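Local coordinates for protein mediator of RNA polymerase II transcription subunit 6 (Schizosaccharomyces pombe, PDB 4H61) that forms part of the Mediator complex, a coactivator that conveys signals from gene-specific regulators to the basal RNA polymerase II machinery, at residues A[26-31]-A[84-89]; A[99-104]-A[110-115]. One frame throughout, in Å; residues are numbered along the deposited sequence.

Contact 1: A[26-31]-A[84-89]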
ATOM      1  N   GLU A  26      -4.222  -8.901   8.307  1.00141.15           N
ATOM      2  CA  GLU A  26      -5.627  -8.911   7.916  1.00140.36           C
ATOM      3  C   GLU A  26      -6.268  -7.529   7.930  1.00130.51           C
ATOM      4  O   GLU A  26      -7.149  -7.255   7.117  1.00127.76           O
ATOM      5  CB  GLU A  26      -6.429  -9.843   8.837  1.00153.55           C
ATOM      6  CG  GLU A  26      -6.231 -11.336   8.582  1.00167.73           C
ATOM      7  CD  GLU A  26      -4.931 -11.884   9.157  1.00176.78           C
ATOM      8  OE1 GLU A  26      -4.191 -11.118   9.811  1.00177.20           O
ATOM      9  OE2 GLU A  26      -4.652 -13.087   8.954  1.00181.78           O
ATOM     10  N   ASN A  27      -5.837  -6.666   8.852  1.00126.10           N
ATOM     11  CA  ASN A  27      -6.496  -5.370   9.037  1.00124.18           C
ATOM     12  C   ASN A  27      -5.598  -4.120   9.039  1.00125.30           C
ATOM     13  O   ASN A  27      -6.103  -2.995   9.125  1.00130.34           O
ATOM     14  CB  ASN A  27      -7.387  -5.380  10.287  1.00122.00           C
ATOM     15  CG  ASN A  27      -6.605  -5.623  11.566  1.00134.29           C
ATOM     16  OD1 ASN A  27      -5.386  -5.466  11.603  1.00138.86           O
ATOM     17  ND2 ASN A  27      -7.308  -6.010  12.627  1.00138.62           N
ATOM     18  N   VAL A  28      -4.287  -4.308   8.937  1.00117.58           N
ATOM     19  CA  VAL A  28      -3.357  -3.179   8.980  1.00118.94           C
ATOM     20  C   VAL A  28      -3.665  -2.079   7.942  1.00120.84           C
ATOM     21  O   VAL A  28      -3.560  -0.889   8.233  1.00124.82           O
ATOM     22  CB  VAL A  28      -1.894  -3.647   8.847  1.00117.29           C
ATOM     23  CG1 VAL A  28      -1.694  -4.396   7.553  1.00116.70           C
ATOM     24  CG2 VAL A  28      -0.943  -2.469   8.926  1.00115.00           C
ATOM     25  N   LEU A  29      -4.070  -2.480   6.745  1.00119.16           N
ATOM     26  CA  LEU A  29      -4.386  -1.534   5.681  1.00107.55           C
ATOM     27  C   LEU A  29      -5.613  -0.715   6.044  1.00108.41           C
ATOM     28  O   LEU A  29      -5.745   0.432   5.625  1.00114.02           O
ATOM     29  CB  LEU A  29      -4.634  -2.282   4.368  1.00106.84           C
ATOM     30  CG  LEU A  29      -3.783  -1.914   3.156  1.00111.68           C
ATOM     31  CD1 LEU A  29      -2.448  -1.340   3.595  1.00118.18           C
ATOM     32  CD2 LEU A  29      -3.582  -3.129   2.237  1.00102.80           C
ATOM     33  N   GLU A  30      -6.518  -1.301   6.819  1.00110.72           N
ATOM     34  CA  GLU A  30      -7.707  -0.573   7.237  1.00113.22           C
ATOM     35  C   GLU A  30      -7.300   0.494   8.241  1.00115.74           C
ATOM     36  O   GLU A  30      -7.815   1.614   8.221  1.00120.53           O
ATOM     37  CB  GLU A  30      -8.731  -1.519   7.856  1.00121.80           C
ATOM     38  CG  GLU A  30     -10.071  -0.862   8.145  1.00131.69           C
ATOM     39  CD  GLU A  30     -11.175  -1.877   8.340  1.00148.15           C
ATOM     40  OE1 GLU A  30     -11.092  -2.965   7.723  1.00156.98           O
ATOM     41  OE2 GLU A  30     -12.120  -1.593   9.112  1.00152.64           O
ATOM     42  N   TYR A  31      -6.370   0.125   9.118  1.00113.50           N
ATOM     43  CA  TYR A  31      -5.771   1.045  10.073  1.00115.63           C
ATOM     44  C   TYR A  31      -5.188   2.230   9.323  1.00114.52           C
ATOM     45  O   TYR A  31      -5.463   3.394   9.640  1.00116.62           O
ATOM     46  CB  TYR A  31      -4.657   0.323  10.830  1.00115.98           C
ATOM     47  CG  TYR A  31      -4.014   1.099  11.960  1.00115.78           C
ATOM     48  CD1 TYR A  31      -4.782   1.780  12.896  1.00112.75           C
ATOM     49  CD2 TYR A  31      -2.630   1.113  12.109  1.00119.54           C
ATOM     50  CE1 TYR A  31      -4.186   2.473  13.944  1.00118.20           C
ATOM     51  CE2 TYR A  31      -2.026   1.799  13.153  1.00121.66           C
ATOM     52  CZ  TYR A  31      -2.806   2.478  14.067  1.00121.54           C
ATOM     53  OH  TYR A  31      -2.196   3.161  15.101  1.00121.92           O
ATOM     54  N   TRP A  84       4.697  -3.603   9.800  1.00131.29           N
ATOM     55  CA  TRP A  84       4.302  -3.876   8.432  1.00123.88           C
ATOM     56  C   TRP A  84       4.774  -2.679   7.635  1.00126.08           C
ATOM     57  O   TRP A  84       4.834  -1.567   8.164  1.00127.79           O
ATOM     58  CB  TRP A  84       2.791  -4.012   8.317  1.00119.11           C
ATOM     59  CG  TRP A  84       2.248  -5.227   8.974  1.00129.35           C
ATOM     60  CD1 TRP A  84       1.980  -6.430   8.383  1.00133.30           C
ATOM     61  CD2 TRP A  84       1.904  -5.372  10.355  1.00133.44           C
ATOM     62  NE1 TRP A  84       1.485  -7.313   9.314  1.00137.20           N
ATOM     63  CE2 TRP A  84       1.431  -6.689  10.532  1.00137.64           C
ATOM     64  CE3 TRP A  84       1.950  -4.516  11.461  1.00129.00           C
ATOM     65  CZ2 TRP A  84       1.007  -7.169  11.768  1.00142.26           C
ATOM     66  CZ3 TRP A  84       1.529  -4.993  12.685  1.00132.26           C
ATOM     67  CH2 TRP A  84       1.063  -6.307  12.830  1.00140.69           C
ATOM     68  N   VAL A  85       5.126  -2.904   6.375  1.00122.19           N
ATOM     69  CA  VAL A  85       5.564  -1.819   5.508  1.00116.79           C
ATOM     70  C   VAL A  85       4.635  -1.688   4.315  1.00120.04           C
ATOM     71  O   VAL A  85       4.354  -2.671   3.618  1.00125.27           O
ATOM     72  CB  VAL A  85       7.000  -2.027   5.018  1.00114.62           C
ATOM     73  CG1 VAL A  85       7.387  -0.930   4.025  1.00114.45           C
ATOM     74  CG2 VAL A  85       7.956  -2.055   6.196  1.00107.34           C
ATOM     75  N   ILE A  86       4.168  -0.463   4.084  1.00113.21           N
ATOM     76  CA  ILE A  86       3.159  -0.192   3.068  1.00107.60           C
ATOM     77  C   ILE A  86       3.732   0.700   1.989  1.00107.19           C
ATOM     78  O   ILE A  86       4.496   1.615   2.285  1.00114.93           O
ATOM     79  CB  ILE A  86       1.937   0.496   3.698  1.00105.18           C
ATOM     80  CG1 ILE A  86       1.284  -0.437   4.721  1.00107.09           C
ATOM     81  CG2 ILE A  86       0.935   0.913   2.638  1.00100.50           C
ATOM     82  CD1 ILE A  86       0.178   0.203   5.497  1.00105.74           C
ATOM     83  N   GLN A  87       3.372   0.428   0.739  1.00106.05           N
ATOM     84  CA  GLN A  87       3.857   1.218  -0.383  1.00105.36           C
ATOM     85  C   GLN A  87       2.721   1.863  -1.161  1.00108.50           C
ATOM     86  O   GLN A  87       1.765   1.189  -1.560  1.00108.60           O
ATOM     87  CB  GLN A  87       4.670   0.335  -1.319  1.00110.43           C
ATOM     88  CG  GLN A  87       4.876   0.914  -2.697  1.00112.23           C
ATOM     89  CD  GLN A  87       5.812   0.067  -3.532  1.00119.05           C
ATOM     90  OE1 GLN A  87       6.919  -0.256  -3.097  1.00123.28           O
ATOM     91  NE2 GLN A  87       5.372  -0.311  -4.735  1.00114.32           N
ATOM     92  N   LYS A  88       2.824   3.175  -1.358  1.00106.89           N
ATOM     93  CA  LYS A  88       1.933   3.900  -2.256  1.00104.70           C
ATOM     94  C   LYS A  88       2.538   3.794  -3.642  1.00102.99           C
ATOM     95  O   LYS A  88       3.732   4.040  -3.819  1.00104.10           O
ATOM     96  CB  LYS A  88       1.805   5.367  -1.822  1.00105.21           C
ATOM     97  CG  LYS A  88       1.112   6.314  -2.815  1.00101.25           C
ATOM     98  CD  LYS A  88       0.296   7.356  -2.042  1.00105.30           C
ATOM     99  CE  LYS A  88       0.407   8.780  -2.575  1.00102.57           C
ATOM    100  NZ  LYS A  88       1.520   9.550  -1.947  1.00106.46           N
ATOM    101  N   GLN A  89       1.725   3.410  -4.619  1.00 99.48           N
ATOM    102  CA  GLN A  89       2.218   3.230  -5.976  1.00102.60           C
ATOM    103  C   GLN A  89       1.181   3.662  -7.014  1.00106.54           C
ATOM    104  O   GLN A  89      -0.023   3.602  -6.773  1.00115.31           O
ATOM    105  CB  GLN A  89       2.599   1.768  -6.203  1.00106.91           C
ATOM    106  CG  GLN A  89       1.406   0.845  -6.458  1.00112.32           C
ATOM    107  CD  GLN A  89       1.745  -0.627  -6.278  1.00117.84           C
ATOM    108  OE1 GLN A  89       2.791  -0.976  -5.727  1.00114.38           O
ATOM    109  NE2 GLN A  89       0.856  -1.499  -6.746  1.00124.19           N
TER
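The W84 indole turns one face to V28, whose CG1 lies 4.2 Å above the ring plane, displaced toward the rim rather than centred. At the ring's edge, NE1 hydrogen-bonds to T25 OG1 just ahead of the helix, so the indole is pinned at its nitrogen while V28 bears on its face. V28 chi1 of 59° divides the work between the methyls: CG1 faces the indole, whereas CG2, anti to the backbone N, reaches W84 CB at 4.1 Å and, more distantly, I86 CD1 at 4.5 Å. CG2 thus spans two strand residues whose side chains project on the same side. The next residue continues the packing. L29 CD1 meets I86 CD1 at 3.6 Å and I86 CG1 at 4.0 Å, with the two side chains slanting across one another. The same L29 methyl is 4.2 Å from I86 CG2, so a single branch of the leucine bears on both arms of the isoleucine. I86 keeps CD1 extended, chi2 174°, which carries that methyl out from the strand to the helix. No hydrogen bond joins the segments; the interface is small and wholly apolar. N27 O, accepting from Y31 N, opens the helix. V28 also touches I75 on strand 70-79. W84 and I86 point to helix 28-33 while V85 between them points away, the alternation of a beta strand that here seats the first turn of a short helix on one face of an antiparallel sheet.

Contact 2: A[99-104]-A[110-115]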
ATOM      1  N   PRO A  99       6.484   3.196  -7.899  1.00113.24           N
ATOM      2  CA  PRO A  99       6.511   3.423  -6.451  1.00111.21           C
ATOM      3  C   PRO A  99       6.593   4.911  -6.165  1.00113.20           C
ATOM      4  O   PRO A  99       7.447   5.589  -6.737  1.00116.39           O
ATOM      5  CB  PRO A  99       7.802   2.727  -6.009  1.00111.38           C
ATOM      6  CG  PRO A  99       8.123   1.764  -7.124  1.00117.98           C
ATOM      7  CD  PRO A  99       7.659   2.449  -8.372  1.00114.65           C
ATOM      8  N   LEU A 100       5.708   5.406  -5.303  1.00110.62           N
ATOM      9  CA  LEU A 100       5.626   6.832  -5.010  1.00106.09           C
ATOM     10  C   LEU A 100       6.232   7.152  -3.654  1.00107.15           C
ATOM     11  O   LEU A 100       7.128   7.992  -3.554  1.00111.24           O
ATOM     12  CB  LEU A 100       4.176   7.312  -5.077  1.00100.01           C
ATOM     13  CG  LEU A 100       3.611   7.238  -6.493  1.00104.74           C
ATOM     14  CD1 LEU A 100       2.154   7.743  -6.570  1.00 98.70           C
ATOM     15  CD2 LEU A 100       4.538   8.005  -7.427  1.00100.73           C
ATOM     16  N   THR A 101       5.721   6.502  -2.610  1.00 99.59           N
ATOM     17  CA  THR A 101       6.285   6.636  -1.270  1.00 98.31           C
ATOM     18  C   THR A 101       6.087   5.352  -0.447  1.00 99.86           C
ATOM     19  O   THR A 101       5.240   4.516  -0.779  1.00100.01           O
ATOM     20  CB  THR A 101       5.740   7.896  -0.518  1.00102.01           C
ATOM     21  OG1 THR A 101       5.304   7.539   0.805  1.00106.01           O
ATOM     22  CG2 THR A 101       4.592   8.541  -1.262  1.00 92.31           C
ATOM     23  N   VAL A 102       6.885   5.170   0.604  1.00 96.18           N
ATOM     24  CA  VAL A 102       6.663   4.028   1.491  1.00 97.99           C
ATOM     25  C   VAL A 102       6.544   4.437   2.960  1.00 99.64           C
ATOM     26  O   VAL A 102       7.157   5.410   3.399  1.00106.34           O
ATOM     27  CB  VAL A 102       7.677   2.854   1.272  1.00109.36           C
ATOM     28  CG1 VAL A 102       8.650   3.160   0.143  1.00113.81           C
ATOM     29  CG2 VAL A 102       8.409   2.499   2.548  1.00101.92           C
ATOM     30  N   TYR A 103       5.724   3.704   3.706  1.00100.19           N
ATOM     31  CA  TYR A 103       5.395   4.078   5.073  1.00110.49           C
ATOM     32  C   TYR A 103       5.689   2.917   6.002  1.00115.28           C
ATOM     33  O   TYR A 103       5.597   1.756   5.605  1.00118.12           O
ATOM     34  CB  TYR A 103       3.905   4.439   5.193  1.00110.14           C
ATOM     35  CG  TYR A 103       3.375   5.307   4.069  1.00107.74           C
ATOM     36  CD1 TYR A 103       3.128   4.769   2.809  1.00 98.38           C
ATOM     37  CD2 TYR A 103       3.105   6.663   4.273  1.00102.71           C
ATOM     38  CE1 TYR A 103       2.649   5.549   1.784  1.00100.52           C
ATOM     39  CE2 TYR A 103       2.620   7.453   3.245  1.00100.58           C
ATOM     40  CZ  TYR A 103       2.393   6.883   2.002  1.00105.05           C
ATOM     41  OH  TYR A 103       1.913   7.639   0.961  1.00110.61           O
ATOM     42  N   PHE A 104       6.031   3.234   7.245  1.00114.24           N
ATOM     43  CA  PHE A 104       6.201   2.213   8.268  1.00112.76           C
ATOM     44  C   PHE A 104       5.026   2.204   9.232  1.00115.99           C
ATOM     45  O   PHE A 104       4.516   3.253   9.619  1.00120.11           O
ATOM     46  CB  PHE A 104       7.502   2.429   9.036  1.00107.95           C
ATOM     47  CG  PHE A 104       8.730   2.183   8.212  1.00117.44           C
ATOM     48  CD1 PHE A 104       8.662   1.419   7.056  1.00116.72           C
ATOM     49  CD2 PHE A 104       9.956   2.709   8.591  1.00122.25           C
ATOM     50  CE1 PHE A 104       9.788   1.187   6.293  1.00114.98           C
ATOM     51  CE2 PHE A 104      11.092   2.480   7.833  1.00116.80           C
ATOM     52  CZ  PHE A 104      11.006   1.722   6.684  1.00117.51           C
ATOM     53  N   ILE A 110       2.382   5.053  12.544  1.00115.47           N
ATOM     54  CA  ILE A 110       2.552   5.177  11.113  1.00107.91           C
ATOM     55  C   ILE A 110       3.318   6.456  10.776  1.00109.39           C
ATOM     56  O   ILE A 110       3.034   7.524  11.321  1.00108.75           O
ATOM     57  CB  ILE A 110       1.201   5.170  10.384  1.00106.04           C
ATOM     58  CG1 ILE A 110       0.326   4.031  10.905  1.00111.92           C
ATOM     59  CG2 ILE A 110       1.407   5.060   8.875  1.00 95.47           C
ATOM     60  CD1 ILE A 110      -0.962   3.833  10.121  1.00110.06           C
ATOM     61  N   TYR A 111       4.297   6.330   9.885  1.00106.08           N
ATOM     62  CA  TYR A 111       5.054   7.468   9.386  1.00104.44           C
ATOM     63  C   TYR A 111       5.719   7.095   8.060  1.00110.62           C
ATOM     64  O   TYR A 111       5.918   5.911   7.775  1.00112.43           O
ATOM     65  CB  TYR A 111       6.097   7.918  10.417  1.00105.93           C
ATOM     66  CG  TYR A 111       6.983   6.808  10.947  1.00109.26           C
ATOM     67  CD1 TYR A 111       8.146   6.432  10.273  1.00105.58           C
ATOM     68  CD2 TYR A 111       6.666   6.139  12.127  1.00112.56           C
ATOM     69  CE1 TYR A 111       8.966   5.412  10.757  1.00106.34           C
ATOM     70  CE2 TYR A 111       7.480   5.118  12.618  1.00118.74           C
ATOM     71  CZ  TYR A 111       8.629   4.761  11.927  1.00118.03           C
ATOM     72  OH  TYR A 111       9.439   3.748  12.405  1.00127.04           O
ATOM     73  N   MET A 112       6.034   8.100   7.240  1.00110.02           N
ATOM     74  CA  MET A 112       6.758   7.877   5.984  1.00 97.80           C
ATOM     75  C   MET A 112       8.168   7.395   6.286  1.00107.67           C
ATOM     76  O   MET A 112       8.816   7.866   7.223  1.00115.94           O
ATOM     77  CB  MET A 112       6.834   9.160   5.147  1.00 86.07           C
ATOM     78  CG  MET A 112       5.478   9.786   4.812  1.00 94.12           C
ATOM     79  SD  MET A 112       5.554  11.356   3.900  1.00110.67           S
ATOM     80  CE  MET A 112       6.554  10.861   2.499  1.00107.37           C
ATOM     81  N   ALA A 113       8.635   6.441   5.497  1.00110.93           N
ATOM     82  CA  ALA A 113       9.991   5.942   5.642  1.00110.04           C
ATOM     83  C   ALA A 113      10.866   6.932   4.910  1.00103.07           C
ATOM     84  O   ALA A 113      10.354   7.738   4.130  1.00110.71           O
ATOM     85  CB  ALA A 113      10.102   4.574   5.006  1.00114.69           C
ATOM     86  N   PRO A 114      12.181   6.894   5.155  1.00123.54           N
ATOM     87  CA  PRO A 114      13.085   7.740   4.369  1.00128.29           C
ATOM     88  C   PRO A 114      12.937   7.477   2.867  1.00128.05           C
ATOM     89  O   PRO A 114      12.523   6.389   2.453  1.00116.30           O
ATOM     90  CB  PRO A 114      14.471   7.304   4.849  1.00127.88           C
ATOM     91  CG  PRO A 114      14.246   6.836   6.235  1.00119.94           C
ATOM     92  CD  PRO A 114      12.887   6.193   6.242  1.00115.31           C
ATOM     93  N   ASN A 115      13.273   8.480   2.065  1.00131.93           N
ATOM     94  CA  ASN A 115      13.068   8.400   0.630  1.00129.22           C
ATOM     95  C   ASN A 115      13.836   7.236   0.001  1.00132.45           C
ATOM     96  O   ASN A 115      13.409   6.660  -1.007  1.00129.16           O
ATOM     97  CB  ASN A 115      13.435   9.730  -0.030  1.00130.02           C
ATOM     98  CG  ASN A 115      13.341   9.675  -1.535  1.00143.26           C
ATOM     99  OD1 ASN A 115      12.251   9.741  -2.105  1.00148.23           O
ATOM    100  ND2 ASN A 115      14.488   9.541  -2.194  1.00148.63           N
TER
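This antiparallel beta-hairpin contact pairs strand 97-106 with 109-112, one of the two edge strands of the sheet in this chain. F104 and Y111 form a hydrogen-bonded pair: F104 N reaches Y111 O at 2.7 Å and Y111 N reaches F104 O at 3.1 Å. Y103 and M112 form the next, non-hydrogen-bonded pair, and A113 N adds a nearly straight bond to V102 O at 2.8 Å. F104 has the largest share of the buried surface. A113 CB sits over one face of its ring, 3.6 Å from the centroid (CH-pi), and Y111 CE1 comes to the ring edge. In return F104 CB lies over the Y111 ring face, the ring planes standing at 80°. With an alanine at F104, A113 CB would probably lose the ring beneath it and the Y111 ring would be freer to turn. M112 and Y103 lie side by side, pointing the same way, with M112 CG 4.0 Å from Y103 CD2; the chi3 bend (55°) brings M112 CE to T101 OG1 at 3.9 Å. V102 packs on T118 of helix 115-135, whose Y117 meets F104 edge-to-face, whereas the Y103 ring meets F32 of helix 28-33 edge-to-face and touches strands 83-91 and 70-79.

The centres of the two contacts lie about 11 Å apart, and contact 1 closes along the chain before contact 2 opens. They share the four-stranded antiparallel sheet, where strands 83-91 and 97-106 are neighbours: I86 O and Y103 N, and K88 N and T101 O, are probable hydrogen bonds, both at 2.8 Å. Opposite K88, L100 and T101 together form a classic beta bulge. Contact 1 sets helix 28-33 against one face, while contact 2 extends the sheet to its last strand and leads into helix 115-135 on the other face. Together they join helix 28-33, the sheet and the long helix 115-135 into one folded unit of this Mediator subunit.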